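Local atomic coordinates of type 6 secretion amidase effector 2 (Salmonella typhi, PDB entry 6WIN), a protein that probably acts as an antibacterial toxin of a type 6 secretion system, an amidase that cleaves peptidoglycan. Residues A[85-90]-A[101-106]; A[55-60]-A[73-78]; A[42-47]-A[128-133]; A[106-111]-A[119-124]. All coordinates share one frame; numbering follows the deposited sequence.

Contacts 1, 2 and 3 lie in one antiparallel sheet of strand order 40-44, 129-133, 56-59, 74-81, 84-89, 101-106. Contact 3 joins the first two strands, contact 2 the central pair and contact 1 the last two. The centre of contact 2 is about 9 Å from that of contact 1 and about 8 Å from that of contact 3. Along the chain, contact 3 encloses contacts 2, 1 and 4, in that order. Contact 4 ties together the excursion between strands 101-106 and 129-133, its centre about 14 Å from those of contacts 1 and 3. Contacts 1 and 2 meet through the Asp89-His73 bond, consistent with an amidase site built on the sheet.

Contact 1. Residues A[85-90]-A[101-106]; sequences IWVMDQ and SKRYIR
Asp89 and Arg103 lie on one face of the 84-89/101-106 β-hairpin by register, and their matching first torsions, CG between the backbone N and the carbonyl carbon (chi1 59° and 71°), swing the carboxylate and the extended arginine chain towards each other over it. Their salt bridge runs from Arg103 NE to Asp89 OD2 at 2.7 Å. It is nearly straight and uses the syn lone pair of OD2, and the carboxylate and guanidinium planes are only 14° apart. OD1 pairs with Lys97, so both carboxylate oxygens are engaged. Farther along this face, Val87 CG2 meets Ile105 CD1 at 3.8 Å, and Ile85 packs its CG1 against Ile105 CB.

Backbone hydrogen bonds alternate along the antiparallel register. The two between Ile85 and Ile105 are short, each 2.7 Å between N and O, whereas those between Asp89 and Ser101 are weak at 3.3 Å between N and O, evidence that the pairing slackens toward Ser101.

On the other face, the Tyr104 and Trp86 side chains cross at about a right angle, their rings oblique to each other. Tyr104 CB forms a CH-pi contact over the six-membered ring of Trp86, while Tyr104 CD1 lies above the indole near its rim, 3.4 Å from Trp86 NE1.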
loop_
_atom_site.group_PDB
_atom_site.type_symbol
_atom_site.label_atom_id
_atom_site.label_comp_id
_atom_site.label_asym_id
_atom_site.label_seq_id
_atom_site.Cartn_x
_atom_site.Cartn_y
_atom_site.Cartn_z
ATOM N N ILE A 85 6.538 5.910 -7.136
ATOM C CA ILE A 85 5.163 6.285 -6.816
ATOM C C ILE A 85 5.141 7.162 -5.569
ATOM O O ILE A 85 5.967 7.022 -4.660
ATOM C CB ILE A 85 4.253 5.054 -6.607
ATOM C CG1 ILE A 85 4.789 4.180 -5.469
ATOM C CG2 ILE A 85 4.134 4.238 -7.875
ATOM C CD1 ILE A 85 3.858 3.030 -5.081
ATOM N N TRP A 86 4.176 8.067 -5.528
ATOM C CA TRP A 86 3.869 8.841 -4.333
ATOM C C TRP A 86 2.669 8.207 -3.633
ATOM O O TRP A 86 1.647 7.959 -4.275
ATOM C CB TRP A 86 3.563 10.291 -4.704
ATOM C CG TRP A 86 4.778 11.125 -4.955
ATOM C CD1 TRP A 86 5.331 11.432 -6.169
ATOM C CD2 TRP A 86 5.585 11.770 -3.971
ATOM N NE1 TRP A 86 6.432 12.234 -5.995
ATOM C CE2 TRP A 86 6.614 12.454 -4.655
ATOM C CE3 TRP A 86 5.537 11.845 -2.574
ATOM C CZ2 TRP A 86 7.590 13.194 -3.989
ATOM C CZ3 TRP A 86 6.511 12.585 -1.912
ATOM C CH2 TRP A 86 7.520 13.248 -2.623
ATOM N N VAL A 87 2.804 7.918 -2.332
ATOM C CA VAL A 87 1.718 7.351 -1.539
ATOM C C VAL A 87 1.447 8.239 -0.327
ATOM O O VAL A 87 2.261 9.077 0.057
ATOM C CB VAL A 87 2.010 5.904 -1.073
ATOM C CG1 VAL A 87 2.431 5.018 -2.252
ATOM C CG2 VAL A 87 3.066 5.896 0.033
HETATM N N MSE A 88 0.278 8.036 0.274
HETATM C CA MSE A 88 -0.088 8.611 1.569
HETATM C C MSE A 88 -0.185 7.496 2.618
HETATM O O MSE A 88 -0.949 6.525 2.432
HETATM C CB MSE A 88 -1.417 9.370 1.434
HETATM C CG MSE A 88 -1.888 10.133 2.672
HETATM SE SE MSE A 88 -0.827 11.749 2.932
HETATM C CE MSE A 88 -1.513 12.913 1.406
ATOM N N ASP A 89 0.594 7.584 3.699
ATOM C CA ASP A 89 0.638 6.473 4.641
ATOM C C ASP A 89 0.954 6.953 6.053
ATOM O O ASP A 89 1.023 8.153 6.338
ATOM C CB ASP A 89 1.629 5.386 4.176
ATOM C CG ASP A 89 3.069 5.891 4.006
ATOM O OD1 ASP A 89 3.373 7.056 4.331
ATOM O OD2 ASP A 89 3.909 5.084 3.540
ATOM N N GLN A 90 1.104 5.984 6.951
ATOM C CA GLN A 90 1.556 6.217 8.311
ATOM C C GLN A 90 2.221 4.935 8.789
ATOM O O GLN A 90 2.078 3.877 8.173
ATOM C CB GLN A 90 0.394 6.600 9.244
ATOM C CG GLN A 90 -0.347 5.379 9.802
ATOM C CD GLN A 90 -1.499 5.729 10.733
ATOM O OE1 GLN A 90 -1.831 6.899 10.928
ATOM N NE2 GLN A 90 -2.118 4.704 11.315
ATOM N N SER A 101 1.387 11.456 6.099
ATOM C CA SER A 101 2.096 12.306 5.146
ATOM C C SER A 101 2.486 11.526 3.900
ATOM O O SER A 101 2.504 10.295 3.898
ATOM C CB SER A 101 3.353 12.924 5.768
ATOM O OG SER A 101 4.214 11.928 6.274
ATOM N N LYS A 102 2.839 12.279 2.854
ATOM C CA LYS A 102 3.243 11.708 1.573
ATOM C C LYS A 102 4.703 11.291 1.587
ATOM O O LYS A 102 5.548 11.941 2.211
ATOM C CB LYS A 102 3.082 12.704 0.430
ATOM C CG LYS A 102 1.923 13.638 0.497
ATOM C CD LYS A 102 2.017 14.565 -0.691
ATOM C CE LYS A 102 0.787 15.413 -0.827
ATOM N NZ LYS A 102 0.895 16.258 -2.050
ATOM N N ARG A 103 5.006 10.227 0.837
ATOM C CA ARG A 103 6.393 9.859 0.607
ATOM C C ARG A 103 6.528 9.199 -0.762
ATOM O O ARG A 103 5.561 8.689 -1.336
ATOM C CB ARG A 103 6.935 8.942 1.714
ATOM C CG ARG A 103 6.367 7.519 1.709
ATOM C CD ARG A 103 7.070 6.661 2.756
ATOM N NE ARG A 103 6.527 5.306 2.812
ATOM C CZ ARG A 103 7.204 4.206 2.500
ATOM N NH1 ARG A 103 8.468 4.289 2.104
ATOM N NH2 ARG A 103 6.613 3.016 2.593
ATOM N N TYR A 104 7.758 9.227 -1.274
ATOM C CA TYR A 104 8.103 8.738 -2.600
ATOM C C TYR A 104 8.698 7.350 -2.454
ATOM O O TYR A 104 9.692 7.174 -1.737
ATOM C CB TYR A 104 9.115 9.670 -3.258
ATOM C CG TYR A 104 9.418 9.453 -4.731
ATOM C CD1 TYR A 104 8.418 9.530 -5.680
ATOM C CD2 TYR A 104 10.726 9.266 -5.169
ATOM C CE1 TYR A 104 8.691 9.377 -7.020
ATOM C CE2 TYR A 104 11.018 9.121 -6.517
ATOM C CZ TYR A 104 9.995 9.182 -7.431
ATOM O OH TYR A 104 10.249 9.047 -8.761
ATOM N N ILE A 105 8.087 6.374 -3.122
ATOM C CA ILE A 105 8.557 4.997 -3.144
ATOM C C ILE A 105 9.116 4.740 -4.537
ATOM O O ILE A 105 8.380 4.812 -5.528
ATOM C CB ILE A 105 7.430 4.014 -2.792
ATOM C CG1 ILE A 105 6.786 4.409 -1.456
ATOM C CG2 ILE A 105 7.944 2.578 -2.770
ATOM C CD1 ILE A 105 5.807 3.365 -0.901
ATOM N N ARG A 106 10.418 4.476 -4.614
ATOM C CA ARG A 106 11.103 4.352 -5.890
ATOM C C ARG A 106 10.994 2.952 -6.485
ATOM O O ARG A 106 10.911 1.947 -5.776
ATOM C CB ARG A 106 12.577 4.701 -5.740
ATOM C CG ARG A 106 12.824 5.944 -4.928
ATOM C CD ARG A 106 14.002 6.682 -5.465
ATOM N NE ARG A 106 15.129 5.800 -5.800
ATOM C CZ ARG A 106 15.793 5.055 -4.921
ATOM N NH1 ARG A 106 16.803 4.293 -5.332
ATOM N NH2 ARG A 106 15.457 5.075 -3.633
#

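Contact 2. Residues A[55-60]-A[73-78]; sequences TVIATF and HAAFFL
Strands 56-59 and 74-78 run antiparallel, their directions 138° apart, and Ile57 and Ala75 form the hydrogen-bonded pair, with Ile57 N to Ala75 O at 2.9 Å. At one end Phe77 N donates to Thr55 O at 2.8 Å in a nearly straight bond lying in the carbonyl plane. At the other end Thr59 turns OG1 between its own N and carbonyl carbon (chi1 60°), where the hydroxyl oxygen accepts His73 N at 3.0 Å, while Thr59 N donates to His73 O.

These are inner strands of the six-stranded sheet, flanked by helix 23-30, probably as in papain-like NlpC/P60-type amidases. His73 lies against Cys23 of that helix and is bonded through NE2 to Asp89, consistent with, though not proof of, a Cys-His-Asp catalytic site.

On the helix-facing side, Val56 and Phe76 lie side by side, with Val56 CG2 3.9 Å from Phe76 CE1, and both touch Ile27. Ala58 and Ala74, on the same face, bring their CB atoms to 4.2 Å. On the reverse face Ile57 crosses Phe77, its CD1 reaching the Phe77 ring near the ring plane and sitting 4.0 Å from Phe77 CB.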
loop_
_atom_site.group_PDB
_atom_site.type_symbol
_atom_site.label_atom_id
_atom_site.label_comp_id
_atom_site.label_asym_id
_atom_site.label_seq_id
_atom_site.Cartn_x
_atom_site.Cartn_y
_atom_site.Cartn_z
ATOM N N THR A 55 -6.638 5.262 -4.587
ATOM C CA THR A 55 -6.792 3.814 -4.582
ATOM C C THR A 55 -6.013 3.210 -3.421
ATOM O O THR A 55 -4.868 3.596 -3.161
ATOM C CB THR A 55 -6.306 3.220 -5.906
ATOM O OG1 THR A 55 -7.030 3.813 -6.992
ATOM C CG2 THR A 55 -6.516 1.723 -5.910
ATOM N N VAL A 56 -6.641 2.270 -2.710
ATOM C CA VAL A 56 -5.938 1.561 -1.651
ATOM C C VAL A 56 -4.987 0.549 -2.274
ATOM O O VAL A 56 -5.402 -0.288 -3.085
ATOM C CB VAL A 56 -6.930 0.868 -0.711
ATOM C CG1 VAL A 56 -6.177 -0.007 0.265
ATOM C CG2 VAL A 56 -7.822 1.911 0.017
ATOM N N ILE A 57 -3.704 0.617 -1.895
ATOM C CA ILE A 57 -2.677 -0.272 -2.417
ATOM C C ILE A 57 -1.891 -0.883 -1.261
ATOM O O ILE A 57 -1.948 -0.415 -0.123
ATOM C CB ILE A 57 -1.745 0.465 -3.400
ATOM C CG1 ILE A 57 -0.962 1.576 -2.678
ATOM C CG2 ILE A 57 -2.574 1.065 -4.533
ATOM C CD1 ILE A 57 0.070 2.283 -3.576
ATOM N N ALA A 58 -1.151 -1.948 -1.561
ATOM C CA ALA A 58 -0.412 -2.658 -0.524
ATOM C C ALA A 58 0.679 -3.515 -1.153
ATOM O O ALA A 58 0.640 -3.826 -2.341
ATOM C CB ALA A 58 -1.339 -3.545 0.315
ATOM N N THR A 59 1.647 -3.898 -0.326
ATOM C CA THR A 59 2.616 -4.924 -0.692
ATOM C C THR A 59 1.936 -6.291 -0.743
ATOM O O THR A 59 1.252 -6.683 0.205
ATOM C CB THR A 59 3.744 -4.969 0.336
ATOM O OG1 THR A 59 3.176 -5.263 1.624
ATOM C CG2 THR A 59 4.499 -3.630 0.406
ATOM N N PHE A 60 2.145 -7.031 -1.831
ATOM C CA PHE A 60 1.562 -8.361 -1.988
ATOM C C PHE A 60 2.614 -9.368 -2.424
ATOM O O PHE A 60 3.459 -9.072 -3.272
ATOM C CB PHE A 60 0.433 -8.379 -3.025
ATOM C CG PHE A 60 -0.881 -7.889 -2.506
ATOM C CD1 PHE A 60 -1.782 -8.767 -1.914
ATOM C CD2 PHE A 60 -1.233 -6.557 -2.635
ATOM C CE1 PHE A 60 -2.998 -8.328 -1.454
ATOM C CE2 PHE A 60 -2.448 -6.110 -2.175
ATOM C CZ PHE A 60 -3.338 -7.006 -1.583
ATOM N N HIS A 73 3.302 -3.473 3.991
ATOM C CA HIS A 73 2.922 -2.068 4.074
ATOM C C HIS A 73 1.659 -1.857 3.254
ATOM O O HIS A 73 1.403 -2.578 2.291
ATOM C CB HIS A 73 4.055 -1.150 3.585
ATOM C CG HIS A 73 3.856 0.303 3.909
ATOM N ND1 HIS A 73 3.776 0.776 5.202
ATOM C CD2 HIS A 73 3.716 1.384 3.106
ATOM C CE1 HIS A 73 3.578 2.082 5.181
ATOM N NE2 HIS A 73 3.546 2.479 3.921
ATOM N N ALA A 74 0.864 -0.873 3.666
ATOM C CA ALA A 74 -0.345 -0.483 2.956
ATOM C C ALA A 74 -0.393 1.035 2.901
ATOM O O ALA A 74 0.193 1.713 3.750
ATOM C CB ALA A 74 -1.612 -1.043 3.626
ATOM N N ALA A 75 -1.079 1.571 1.893
ATOM C CA ALA A 75 -1.067 3.017 1.698
ATOM C C ALA A 75 -2.171 3.413 0.727
ATOM O O ALA A 75 -2.819 2.565 0.113
ATOM C CB ALA A 75 0.302 3.494 1.186
ATOM N N PHE A 76 -2.380 4.724 0.605
ATOM C CA PHE A 76 -3.221 5.289 -0.445
ATOM C C PHE A 76 -2.337 5.755 -1.595
ATOM O O PHE A 76 -1.372 6.492 -1.380
ATOM C CB PHE A 76 -4.051 6.478 0.051
ATOM C CG PHE A 76 -5.046 6.149 1.136
ATOM C CD1 PHE A 76 -6.258 5.533 0.829
ATOM C CD2 PHE A 76 -4.788 6.490 2.450
ATOM C CE1 PHE A 76 -7.186 5.261 1.818
ATOM C CE2 PHE A 76 -5.712 6.219 3.450
ATOM C CZ PHE A 76 -6.915 5.593 3.127
ATOM N N PHE A 77 -2.682 5.350 -2.815
ATOM C CA PHE A 77 -1.950 5.812 -3.989
ATOM C C PHE A 77 -2.222 7.291 -4.254
ATOM O O PHE A 77 -3.366 7.746 -4.170
ATOM C CB PHE A 77 -2.354 4.986 -5.206
ATOM C CG PHE A 77 -1.745 5.452 -6.484
ATOM C CD1 PHE A 77 -0.428 5.137 -6.791
ATOM C CD2 PHE A 77 -2.492 6.185 -7.397
ATOM C CE1 PHE A 77 0.145 5.561 -7.996
ATOM C CE2 PHE A 77 -1.937 6.609 -8.596
ATOM C CZ PHE A 77 -0.618 6.297 -8.900
ATOM N N LEU A 78 -1.171 8.044 -4.590
ATOM C CA LEU A 78 -1.345 9.448 -4.968
ATOM C C LEU A 78 -0.971 9.751 -6.412
ATOM O O LEU A 78 -1.653 10.543 -7.058
ATOM C CB LEU A 78 -0.534 10.377 -4.047
ATOM C CG LEU A 78 -0.877 10.439 -2.558
ATOM C CD1 LEU A 78 0.052 11.430 -1.845
ATOM C CD2 LEU A 78 -2.348 10.786 -2.316
#

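Contact 3. Residues A[42-47]-A[128-133]; sequences GAAVFG and AYFIVE
Phe130 presents the edge of its ring to Gly42 O, with CD1 3.2 Å from that oxygen, while Ala43 and Ala44 meet the ring obliquely. The setting is the outer antiparallel pairing of the sheet, where the short strand 40-44 lies beside strand 129-133 and the chain turns a corner at Ala43. Ala44 and Phe130 are a non-hydrogen-bonded pair. Their side chains diverge, yet the ring still reaches Ala44, CE1 coming to 3.7 Å from Ala44 CB.

Ile131, the next residue, has nearly the same first torsion as Phe130 but lies on the other side of the strand. Its CG1, anti to the carbonyl carbon (chi1 -62°), sits 3.6 Å from Ala43 O. The same oxygen accepts Ile131 N at 2.8 Å, a bond in the carbonyl plane. By contrast, the bond from Gly42 N to Ile131 O is weak because it is strongly bent, despite its short length.

Beyond the corner, Val45 points toward the opposing strand. With CG1 anti to its backbone N (chi1 171°), Val45 leaves CG2 over the peptide of Tyr129, 3.4 Å from Tyr129 O. Its CG2 also approaches Tyr129 CB, while the tyrosine ring leads away and its hydroxyl bonds to Ser123. Val45 packs in addition on Ile57 and Phe77, carrying this edge onto the central strands.

Tyr129 O is gripped twice: Val45 N donates to it at 3.0 Å, from a position tilted 28° out of the carbonyl plane, and a water donates to it at 2.7 Å while accepting Phe46 N.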
loop_
_atom_site.group_PDB
_atom_site.type_symbol
_atom_site.label_atom_id
_atom_site.label_comp_id
_atom_site.label_asym_id
_atom_site.label_seq_id
_atom_site.Cartn_x
_atom_site.Cartn_y
_atom_site.Cartn_z
ATOM N N GLY A 42 -4.368 -7.374 -6.386
ATOM C CA GLY A 42 -4.919 -6.831 -7.615
ATOM C C GLY A 42 -3.852 -6.435 -8.622
ATOM O O GLY A 42 -2.735 -6.967 -8.635
ATOM N N ALA A 43 -4.217 -5.505 -9.506
ATOM C CA ALA A 43 -3.314 -5.062 -10.561
ATOM C C ALA A 43 -2.092 -4.355 -9.976
ATOM O O ALA A 43 -2.165 -3.731 -8.911
ATOM C CB ALA A 43 -4.049 -4.119 -11.518
ATOM N N ALA A 44 -0.962 -4.447 -10.688
ATOM C CA ALA A 44 0.248 -3.743 -10.271
ATOM C C ALA A 44 0.011 -2.240 -10.277
ATOM O O ALA A 44 -0.736 -1.711 -11.100
ATOM C CB ALA A 44 1.433 -4.081 -11.192
ATOM N N VAL A 45 0.656 -1.546 -9.344
ATOM C CA VAL A 45 0.550 -0.092 -9.269
ATOM C C VAL A 45 1.545 0.590 -10.206
ATOM O O VAL A 45 1.171 1.436 -11.022
ATOM C CB VAL A 45 0.750 0.371 -7.812
ATOM C CG1 VAL A 45 0.875 1.898 -7.743
ATOM C CG2 VAL A 45 -0.373 -0.160 -6.917
ATOM N N PHE A 46 2.830 0.246 -10.109
ATOM C CA PHE A 46 3.845 0.921 -10.914
ATOM C C PHE A 46 3.667 0.565 -12.388
ATOM O O PHE A 46 3.671 -0.613 -12.751
ATOM C CB PHE A 46 5.246 0.543 -10.443
ATOM C CG PHE A 46 6.334 1.334 -11.121
ATOM C CD1 PHE A 46 6.564 2.657 -10.764
ATOM C CD2 PHE A 46 7.094 0.774 -12.131
ATOM C CE1 PHE A 46 7.547 3.402 -11.383
ATOM C CE2 PHE A 46 8.092 1.515 -12.763
ATOM C CZ PHE A 46 8.315 2.830 -12.386
ATOM N N GLY A 47 3.533 1.581 -13.241
ATOM C CA GLY A 47 3.268 1.369 -14.645
ATOM C C GLY A 47 1.801 1.343 -15.021
ATOM O O GLY A 47 1.479 1.512 -16.201
ATOM N N ALA A 128 6.551 -3.709 -5.518
ATOM C CA ALA A 128 5.861 -4.609 -4.604
ATOM C C ALA A 128 4.400 -4.230 -4.377
ATOM O O ALA A 128 3.676 -4.981 -3.712
ATOM C CB ALA A 128 6.592 -4.646 -3.259
ATOM N N TYR A 129 3.936 -3.118 -4.932
ATOM C CA TYR A 129 2.630 -2.580 -4.584
ATOM C C TYR A 129 1.585 -2.951 -5.623
ATOM O O TYR A 129 1.800 -2.784 -6.828
ATOM C CB TYR A 129 2.697 -1.063 -4.408
ATOM C CG TYR A 129 3.336 -0.724 -3.092
ATOM C CD1 TYR A 129 4.729 -0.624 -2.970
ATOM C CD2 TYR A 129 2.556 -0.552 -1.954
ATOM C CE1 TYR A 129 5.318 -0.348 -1.751
ATOM C CE2 TYR A 129 3.127 -0.268 -0.732
ATOM C CZ TYR A 129 4.507 -0.164 -0.633
ATOM O OH TYR A 129 5.052 0.105 0.597
ATOM N N PHE A 130 0.447 -3.434 -5.141
ATOM C CA PHE A 130 -0.654 -3.850 -5.986
ATOM C C PHE A 130 -1.945 -3.315 -5.386
ATOM O O PHE A 130 -2.035 -3.093 -4.181
ATOM C CB PHE A 130 -0.713 -5.390 -6.111
ATOM C CG PHE A 130 0.479 -5.987 -6.828
ATOM C CD1 PHE A 130 0.365 -6.423 -8.136
ATOM C CD2 PHE A 130 1.706 -6.112 -6.194
ATOM C CE1 PHE A 130 1.467 -6.958 -8.810
ATOM C CE2 PHE A 130 2.804 -6.655 -6.856
ATOM C CZ PHE A 130 2.682 -7.071 -8.160
ATOM N N ILE A 131 -2.944 -3.110 -6.245
ATOM C CA ILE A 131 -4.254 -2.693 -5.772
ATOM C C ILE A 131 -4.846 -3.765 -4.866
ATOM O O ILE A 131 -4.771 -4.970 -5.157
ATOM C CB ILE A 131 -5.163 -2.389 -6.973
ATOM C CG1 ILE A 131 -4.574 -1.239 -7.801
ATOM C CG2 ILE A 131 -6.563 -2.055 -6.507
ATOM C CD1 ILE A 131 -5.405 -0.841 -9.012
ATOM N N VAL A 132 -5.434 -3.325 -3.752
ATOM C CA VAL A 132 -6.070 -4.231 -2.798
ATOM C C VAL A 132 -7.415 -4.662 -3.371
ATOM O O VAL A 132 -8.268 -3.820 -3.642
ATOM C CB VAL A 132 -6.258 -3.554 -1.430
ATOM C CG1 VAL A 132 -7.217 -4.371 -0.579
ATOM C CG2 VAL A 132 -4.925 -3.389 -0.716
ATOM N N GLU A 133 -7.614 -5.965 -3.542
ATOM C CA GLU A 133 -8.848 -6.490 -4.124
ATOM C C GLU A 133 -9.515 -7.474 -3.173
ATOM O O GLU A 133 -8.922 -7.934 -2.194
ATOM C CB GLU A 133 -8.584 -7.180 -5.472
ATOM C CG GLU A 133 -8.994 -6.363 -6.684
ATOM C CD GLU A 133 -10.489 -6.007 -6.711
ATOM O OE1 GLU A 133 -11.339 -6.767 -6.158
ATOM O OE2 GLU A 133 -10.811 -4.951 -7.309
HETATM O O HOH W 1 3.866 -1.944 -8.429
#

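Contact 4. Residues A[106-111]-A[119-124]; sequences RKLHNG and YIRMSN
Leu108 gives up the most surface here, and its two methyls share the work. CD1 packs on Ile120 CD1 at 3.8 Å, the two side chains meeting at a slant, and also stands about 4.0 Å above the centre of the Arg121 guanidinium. CD2 lies over the rim of the Arg106 guanidinium and 4.1 Å from Arg121 NH1. Arg106 NH2 and Arg121 NH1 are 4.4 Å apart, but both residues are exposed, so solvent may screen the like charges.

Ile120 is next in buried surface. Its CG1 lies between the backbone N and the carbonyl carbon (chi1 57°), which directs the branch to Gly111, 4.2 Å from CG1 to Gly111 CA. Gly111, the third, turns its carbonyl oxygen to the edge of the Tyr119 ring, in the ring plane and 3.6 Å from Tyr119 CD1. The hydrogen bond to that oxygen comes from Asn125 ND2.

A water joins the segments at their other end, accepting Arg106 N and donating to Asn124 O at 2.6 Å. Residues 108-111 form a type II β turn, Gly111 N returning weakly to Leu108 O, and the whole closes the base of a long loop between the edge strand 101-106 and strand 129-133.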
loop_
_atom_site.group_PDB
_atom_site.type_symbol
_atom_site.label_atom_id
_atom_site.label_comp_id
_atom_site.label_asym_id
_atom_site.label_seq_id
_atom_site.Cartn_x
_atom_site.Cartn_y
_atom_site.Cartn_z
ATOM N N ARG A 106 10.418 4.476 -4.614
ATOM C CA ARG A 106 11.103 4.352 -5.890
ATOM C C ARG A 106 10.994 2.952 -6.485
ATOM O O ARG A 106 10.911 1.947 -5.776
ATOM C CB ARG A 106 12.577 4.701 -5.740
ATOM C CG ARG A 106 12.824 5.944 -4.928
ATOM C CD ARG A 106 14.002 6.682 -5.465
ATOM N NE ARG A 106 15.129 5.800 -5.800
ATOM C CZ ARG A 106 15.793 5.055 -4.921
ATOM N NH1 ARG A 106 16.803 4.293 -5.332
ATOM N NH2 ARG A 106 15.457 5.075 -3.633
ATOM N N LYS A 107 11.005 2.909 -7.812
ATOM C CA LYS A 107 11.371 1.697 -8.523
ATOM C C LYS A 107 12.877 1.513 -8.392
ATOM O O LYS A 107 13.657 2.384 -8.793
ATOM C CB LYS A 107 10.948 1.787 -9.986
ATOM C CG LYS A 107 11.075 0.461 -10.749
ATOM C CD LYS A 107 12.165 0.543 -11.798
ATOM C CE LYS A 107 12.299 -0.777 -12.567
ATOM N NZ LYS A 107 12.885 -1.864 -11.707
ATOM N N LEU A 108 13.280 0.421 -7.764
ATOM C CA LEU A 108 14.679 0.157 -7.478
ATOM C C LEU A 108 15.348 -0.510 -8.677
ATOM O O LEU A 108 14.698 -1.158 -9.498
ATOM C CB LEU A 108 14.792 -0.734 -6.238
ATOM C CG LEU A 108 13.992 -0.215 -5.043
ATOM C CD1 LEU A 108 14.133 -1.143 -3.849
ATOM C CD2 LEU A 108 14.458 1.194 -4.701
ATOM N N HIS A 109 16.666 -0.340 -8.773
ATOM C CA HIS A 109 17.433 -1.081 -9.766
ATOM C C HIS A 109 17.293 -2.579 -9.510
ATOM O O HIS A 109 17.522 -3.055 -8.394
ATOM C CB HIS A 109 18.902 -0.665 -9.710
ATOM C CG HIS A 109 19.164 0.710 -10.239
ATOM N ND1 HIS A 109 18.951 1.055 -11.558
ATOM C CD2 HIS A 109 19.624 1.827 -9.629
ATOM C CE1 HIS A 109 19.273 2.322 -11.739
ATOM N NE2 HIS A 109 19.682 2.815 -10.584
ATOM N N ASN A 110 16.894 -3.321 -10.545
ATOM C CA ASN A 110 16.703 -4.774 -10.442
ATOM C C ASN A 110 15.839 -5.134 -9.232
ATOM O O ASN A 110 16.145 -6.059 -8.473
ATOM C CB ASN A 110 18.056 -5.498 -10.396
ATOM C CG ASN A 110 17.946 -6.995 -10.689
ATOM O OD1 ASN A 110 16.864 -7.521 -10.960
ATOM N ND2 ASN A 110 19.079 -7.687 -10.628
ATOM N N GLY A 111 14.750 -4.389 -9.041
ATOM C CA GLY A 111 13.859 -4.574 -7.909
ATOM C C GLY A 111 12.628 -5.408 -8.184
ATOM O O GLY A 111 11.721 -5.443 -7.344
ATOM N N TYR A 119 10.415 -9.409 -2.664
ATOM C CA TYR A 119 10.998 -8.187 -3.203
ATOM C C TYR A 119 12.042 -7.656 -2.230
ATOM O O TYR A 119 11.807 -7.638 -1.018
ATOM C CB TYR A 119 9.944 -7.080 -3.410
ATOM C CG TYR A 119 8.818 -7.389 -4.365
ATOM C CD1 TYR A 119 8.861 -6.935 -5.677
ATOM C CD2 TYR A 119 7.699 -8.102 -3.948
ATOM C CE1 TYR A 119 7.835 -7.196 -6.552
ATOM C CE2 TYR A 119 6.667 -8.375 -4.820
ATOM C CZ TYR A 119 6.743 -7.917 -6.121
ATOM O OH TYR A 119 5.725 -8.171 -6.998
ATOM N N ILE A 120 13.193 -7.217 -2.755
ATOM C CA ILE A 120 14.153 -6.501 -1.914
ATOM C C ILE A 120 13.506 -5.223 -1.382
ATOM O O ILE A 120 12.702 -4.577 -2.067
ATOM C CB ILE A 120 15.446 -6.164 -2.681
ATOM C CG1 ILE A 120 15.129 -5.336 -3.932
ATOM C CG2 ILE A 120 16.190 -7.421 -3.067
ATOM C CD1 ILE A 120 16.220 -4.333 -4.298
ATOM N N ARG A 121 13.862 -4.864 -0.144
ATOM C CA ARG A 121 13.411 -3.641 0.540
ATOM C C ARG A 121 11.931 -3.356 0.276
ATOM O O ARG A 121 11.537 -2.266 -0.148
ATOM C CB ARG A 121 14.288 -2.447 0.150
ATOM C CG ARG A 121 15.757 -2.651 0.501
ATOM C CD ARG A 121 16.689 -1.976 -0.499
ATOM N NE ARG A 121 16.456 -0.537 -0.550
ATOM C CZ ARG A 121 17.051 0.297 -1.396
ATOM N NH1 ARG A 121 16.749 1.593 -1.363
ATOM N NH2 ARG A 121 17.944 -0.155 -2.271
HETATM N N MSE A 122 11.103 -4.357 0.562
HETATM C CA MSE A 122 9.768 -4.471 -0.028
HETATM C C MSE A 122 8.889 -3.227 0.162
HETATM O O MSE A 122 8.346 -2.699 -0.811
HETATM C CB MSE A 122 9.081 -5.721 0.532
HETATM C CG MSE A 122 8.106 -6.354 -0.423
HETATM SE SE MSE A 122 6.944 -7.654 0.400
HETATM C CE MSE A 122 8.240 -9.143 0.065
ATOM N N SER A 123 8.780 -2.740 1.403
ATOM C CA SER A 123 7.951 -1.566 1.680
ATOM C C SER A 123 8.457 -0.307 0.980
ATOM O O SER A 123 7.685 0.647 0.798
ATOM C CB SER A 123 7.890 -1.330 3.187
ATOM O OG SER A 123 9.158 -0.937 3.666
ATOM N N ASN A 124 9.735 -0.278 0.597
ATOM C CA ASN A 124 10.336 0.837 -0.132
ATOM C C ASN A 124 10.593 0.485 -1.596
ATOM O O ASN A 124 11.444 1.106 -2.248
ATOM C CB ASN A 124 11.632 1.276 0.556
ATOM C CG ASN A 124 11.403 1.702 1.994
ATOM O OD1 ASN A 124 10.446 2.402 2.288
ATOM N ND2 ASN A 124 12.265 1.260 2.898
HETATM O O HOH W 2 11.900 3.680 -2.186
#